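Local coordinates for universal stress protein A-like protein (Arabidopsis thaliana, PDB 2GM3) that binds AMP in a universal stress protein domain, though its cellular role is not established, at residues N13-T16 against I17-Y20; R78-N81 against K82-G85. One frame throughout, in Å; residues are numbered along the deposited sequence.

Overall arrangement
Contacts 1 and 2 come in series along the chain, with centres about 12 Å apart. The fold is an alpha/beta domain built on a parallel five-stranded sheet. Contact 1 lies in the loop between strand 6-11, the middle strand of that sheet, and helix 25-39. Its first residue, N13, binds AMP. Contact 2 forms where the loop after helix 71-77 turns into helix 81-99. Y20 joins the two: its OH lies 2.7 Å from R78 O, a probable hydrogen bond, and its ring packs CD2 on K84 CG at 3.4 Å. The far end of the nucleotide-binding loop thus rests on the start of helix 81-99.

Contact 1 (N13-T16 against I17-Y20); sequences NAST and IKDY. With AMP (adenosine monophosphate), chain G.
S15 OG reaches forward along the chain and accepts two backbone N-H groups. I17 N lies 3.0 Å from S15 OG, and K18 N lies 2.6 Å from S15 OG. Neither bond is straight, with N-H...O angles of 134° and 138°. The hydroxyl swings away from its own N (chi1 157°) and lies inside the bend. K18 lays its CB against the same serine, 3.5 Å from S15 CB, before its chain leads off. I17 CG1 touches S15 OG at 3.7 Å. The bond from S15 to I17 makes this an ST turn, set in the loop that follows strand 6-11 of the universal stress protein fold. D175, at the C-terminus, adds more: its OXT is hydrogen-bonded to both S15 OG and T16 OG1, and it makes backbone hydrogen bonds with T16 and I17. With an alanine in place of S15 the K18 amide would probably lose its acceptor, and D175 one of its hydroxyl partners. At the loop's start, the side chain of N13 lies over the adenine face of AMP, with N13 CB 3.4 Å from AMP C5. N13 OD1 approaches the ribose, 3.3 Å from AMP C3', and is hydrogen-bonded to S24 OG.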
loop_
_atom_site.group_PDB
_atom_site.type_symbol
_atom_site.label_atom_id
_atom_site.label_comp_id
_atom_site.label_asym_id
_atom_site.label_seq_id
_atom_site.Cartn_x
_atom_site.Cartn_y
_atom_site.Cartn_z
ATOM N N ASN A 13 -14.558 3.821 6.611
ATOM C CA ASN A 13 -15.270 4.807 7.400
ATOM C C ASN A 13 -16.445 5.402 6.617
ATOM O O ASN A 13 -16.598 5.153 5.406
ATOM C CB ASN A 13 -14.314 5.893 7.855
ATOM C CG ASN A 13 -13.742 6.673 6.701
ATOM O OD1 ASN A 13 -13.331 6.108 5.664
ATOM N ND2 ASN A 13 -13.699 7.978 6.865
ATOM N N ALA A 14 -17.266 6.171 7.332
ATOM C CA ALA A 14 -18.483 6.734 6.790
ATOM C C ALA A 14 -18.193 8.050 6.080
ATOM O O ALA A 14 -17.275 8.741 6.445
ATOM C CB ALA A 14 -19.515 6.932 7.918
ATOM N N SER A 15 -18.985 8.396 5.078
ATOM C CA SER A 15 -18.840 9.677 4.420
ATOM C C SER A 15 -19.442 10.767 5.279
ATOM O O SER A 15 -20.409 10.519 6.001
ATOM C CB SER A 15 -19.535 9.675 3.074
ATOM O OG SER A 15 -19.828 11.002 2.707
ATOM N N THR A 16 -18.879 11.972 5.200
ATOM C CA THR A 16 -19.469 13.124 5.899
ATOM C C THR A 16 -20.268 14.035 4.958
ATOM O O THR A 16 -20.970 14.924 5.430
ATOM C CB THR A 16 -18.438 13.952 6.714
ATOM O OG1 THR A 16 -17.487 14.534 5.824
ATOM C CG2 THR A 16 -17.698 13.070 7.724
ATOM N N ILE A 17 -20.159 13.820 3.645
ATOM C CA ILE A 17 -20.912 14.603 2.677
ATOM C C ILE A 17 -22.018 13.771 2.059
ATOM O O ILE A 17 -23.141 14.257 1.865
ATOM C CB ILE A 17 -20.034 15.162 1.542
ATOM C CG1 ILE A 17 -18.870 14.202 1.221
ATOM C CG2 ILE A 17 -19.582 16.625 1.870
ATOM C CD1 ILE A 17 -18.711 13.917 -0.253
ATOM N N LYS A 18 -21.693 12.524 1.723
ATOM C CA LYS A 18 -22.696 11.588 1.222
ATOM C C LYS A 18 -23.620 11.262 2.378
ATOM O O LYS A 18 -23.154 11.038 3.492
ATOM C CB LYS A 18 -22.056 10.290 0.696
ATOM C CG LYS A 18 -21.133 10.481 -0.518
ATOM C CD LYS A 18 -21.043 9.243 -1.405
ATOM C CE LYS A 18 -21.529 9.596 -2.847
ATOM N NZ LYS A 18 -21.700 8.374 -3.731
ATOM N N ASP A 19 -24.925 11.249 2.123
ATOM C CA ASP A 19 -25.862 10.783 3.130
ATOM C C ASP A 19 -25.501 9.387 3.698
ATOM O O ASP A 19 -24.845 8.553 3.068
ATOM C CB ASP A 19 -27.312 10.864 2.639
ATOM C CG ASP A 19 -27.989 12.172 3.049
ATOM O OD1 ASP A 19 -27.393 12.908 3.868
ATOM O OD2 ASP A 19 -29.115 12.472 2.567
ATOM N N TYR A 20 -25.919 9.180 4.929
ATOM C CA TYR A 20 -25.687 7.956 5.647
ATOM C C TYR A 20 -26.639 6.884 5.072
ATOM O O TYR A 20 -27.741 7.211 4.585
ATOM C CB TYR A 20 -25.880 8.326 7.155
ATOM C CG TYR A 20 -26.943 7.605 7.970
ATOM C CD1 TYR A 20 -28.283 7.893 7.793
ATOM C CD2 TYR A 20 -26.593 6.662 8.960
ATOM C CE1 TYR A 20 -29.264 7.242 8.536
ATOM C CE2 TYR A 20 -27.569 5.998 9.724
ATOM C CZ TYR A 20 -28.900 6.290 9.495
ATOM O OH TYR A 20 -29.914 5.677 10.231
HETATM P P AMP G . -7.072 10.340 5.412
HETATM O O1P AMP G . -7.645 10.693 6.665
HETATM O O2P AMP G . -7.674 11.022 4.241
HETATM O O3P AMP G . -5.623 10.317 5.318
HETATM O "O5'" AMP G . -7.419 8.813 5.122
HETATM C "C5'" AMP G . -8.761 8.417 4.943
HETATM C "C4'" AMP G . -8.775 6.926 5.152
HETATM O "O4'" AMP G . -8.486 6.570 6.547
HETATM C "C3'" AMP G . -10.115 6.311 4.860
HETATM O "O3'" AMP G . -10.197 6.089 3.422
HETATM C "C2'" AMP G . -10.000 4.996 5.615
HETATM O "O2'" AMP G . -9.300 4.058 4.797
HETATM C "C1'" AMP G . -9.171 5.362 6.841
HETATM N N9 AMP G . -10.089 5.778 7.920
HETATM C C8 AMP G . -10.457 7.034 8.265
HETATM N N7 AMP G . -11.312 6.973 9.300
HETATM C C5 AMP G . -11.455 5.686 9.639
HETATM C C6 AMP G . -12.173 4.992 10.619
HETATM N N6 AMP G . -12.948 5.595 11.502
HETATM N N1 AMP G . -12.082 3.669 10.651
HETATM C C2 AMP G . -11.345 2.982 9.801
HETATM N N3 AMP G . -10.640 3.590 8.859
HETATM C C4 AMP G . -10.677 4.933 8.759
#

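Contact 2 (R78-N81 against K82-G85); sequences RQSN and KAKG
S80 caps the start of helix 81-99, and its OG accepts from A83 N at 3.2 Å. The bond is nearly straight, with an N-H...O angle of 168°. S80 sits at the N-cap, and chi1 of 71° tucks OG between its own N and carbonyl carbon, over the first turn. Outside the two segments, OG donates a hydrogen bond to M77 O, which can only accept. It therefore links the end of helix 71-77 to the next helix.

The tight part is the backbone. K84 N is 2.8 Å from S80 O in a helical i to i+4 bond, and G85 N is 2.6 Å from N81 O in the next one. G85 is buried; a beta carbon on it would come tight against N81 O. A83 CB lies 3.4 Å from R78 O, and the methyl rests against that carbonyl, just before the cap. K84 folds back along the preceding loop, bent at chi2 (136°). Its CD meets Q79 O at 3.1 Å, while K84 NZ makes a weak hydrogen bond to Q79 O at 3.4 Å.

The other side is looser. The R78 side chain starts out away from the helix and is exposed. Q79 also points away but lies against Y20. K82 packs its base near the cap, but its extended chain leads off. N81 starts out away too, yet both N81 and K82 touch Q54 at the end of strand 46-54, so this side is not wholly solvent.

The first turn of a helix has N-H groups with no earlier helical carbonyl to meet them. The S80 hydroxyl accepts from one while donating to M77 O. K84 NZ lies near the positive helix end, which is probably slightly unfavourable; the weak bond to Q79 O may compensate in part.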
loop_
_atom_site.group_PDB
_atom_site.type_symbol
_atom_site.label_atom_id
_atom_site.label_comp_id
_atom_site.label_asym_id
_atom_site.label_seq_id
_atom_site.Cartn_x
_atom_site.Cartn_y
_atom_site.Cartn_z
ATOM N N ARG A 78 -30.865 4.964 15.605
ATOM C CA ARG A 78 -30.685 4.311 14.339
ATOM C C ARG A 78 -29.628 5.016 13.512
ATOM O O ARG A 78 -29.173 4.477 12.529
ATOM C CB ARG A 78 -32.019 4.219 13.589
ATOM C CG ARG A 78 -32.875 3.015 13.995
ATOM C CD ARG A 78 -34.107 2.832 13.095
ATOM N NE ARG A 78 -35.146 3.854 13.306
ATOM C CZ ARG A 78 -36.113 3.792 14.228
ATOM N NH1 ARG A 78 -36.194 2.758 15.061
ATOM N NH2 ARG A 78 -37.003 4.774 14.319
ATOM N N GLN A 79 -29.228 6.206 13.942
ATOM C CA GLN A 79 -28.212 7.007 13.265
ATOM C C GLN A 79 -26.980 7.205 14.145
ATOM O O GLN A 79 -26.136 8.061 13.873
ATOM C CB GLN A 79 -28.782 8.376 12.896
ATOM C CG GLN A 79 -29.840 8.354 11.794
ATOM C CD GLN A 79 -30.532 9.704 11.593
ATOM O OE1 GLN A 79 -30.254 10.691 12.302
ATOM N NE2 GLN A 79 -31.444 9.753 10.617
ATOM N N SER A 80 -26.882 6.441 15.223
ATOM C CA SER A 80 -25.716 6.505 16.095
ATOM C C SER A 80 -24.473 6.042 15.329
ATOM O O SER A 80 -24.584 5.528 14.219
ATOM C CB SER A 80 -25.930 5.604 17.315
ATOM O OG SER A 80 -25.878 4.255 16.917
ATOM N N ASN A 81 -23.310 6.205 15.954
ATOM C CA ASN A 81 -22.052 5.721 15.414
ATOM C C ASN A 81 -22.007 4.207 15.328
ATOM O O ASN A 81 -21.443 3.656 14.374
ATOM C CB ASN A 81 -20.858 6.231 16.228
ATOM C CG ASN A 81 -20.808 7.750 16.322
ATOM O OD1 ASN A 81 -21.428 8.462 15.522
ATOM N ND2 ASN A 81 -20.085 8.255 17.319
ATOM N N LYS A 82 -22.592 3.537 16.323
ATOM C CA LYS A 82 -22.684 2.084 16.328
ATOM C C LYS A 82 -23.403 1.620 15.070
ATOM O O LYS A 82 -22.912 0.762 14.345
ATOM C CB LYS A 82 -23.406 1.604 17.575
ATOM C CG LYS A 82 -22.485 1.504 18.785
ATOM C CD LYS A 82 -23.205 0.934 20.008
ATOM C CE LYS A 82 -22.199 0.587 21.092
ATOM N NZ LYS A 82 -22.838 0.335 22.440
ATOM N N ALA A 83 -24.554 2.227 14.796
ATOM C CA ALA A 83 -25.354 1.849 13.649
ATOM C C ALA A 83 -24.678 2.286 12.360
ATOM O O ALA A 83 -24.606 1.517 11.425
ATOM C CB ALA A 83 -26.761 2.417 13.761
ATOM N N LYS A 84 -24.209 3.526 12.307
ATOM C CA LYS A 84 -23.400 3.997 11.177
ATOM C C LYS A 84 -22.286 2.996 10.944
ATOM O O LYS A 84 -22.017 2.616 9.821
ATOM C CB LYS A 84 -22.859 5.417 11.413
ATOM C CG LYS A 84 -23.709 6.505 10.712
ATOM C CD LYS A 84 -24.001 7.756 11.579
ATOM C CE LYS A 84 -24.305 8.976 10.690
ATOM N NZ LYS A 84 -25.129 10.097 11.300
ATOM N N GLY A 85 -21.711 2.490 12.026
ATOM C CA GLY A 85 -20.680 1.484 11.906
ATOM C C GLY A 85 -21.111 0.181 11.229
ATOM O O GLY A 85 -20.447 -0.283 10.273
#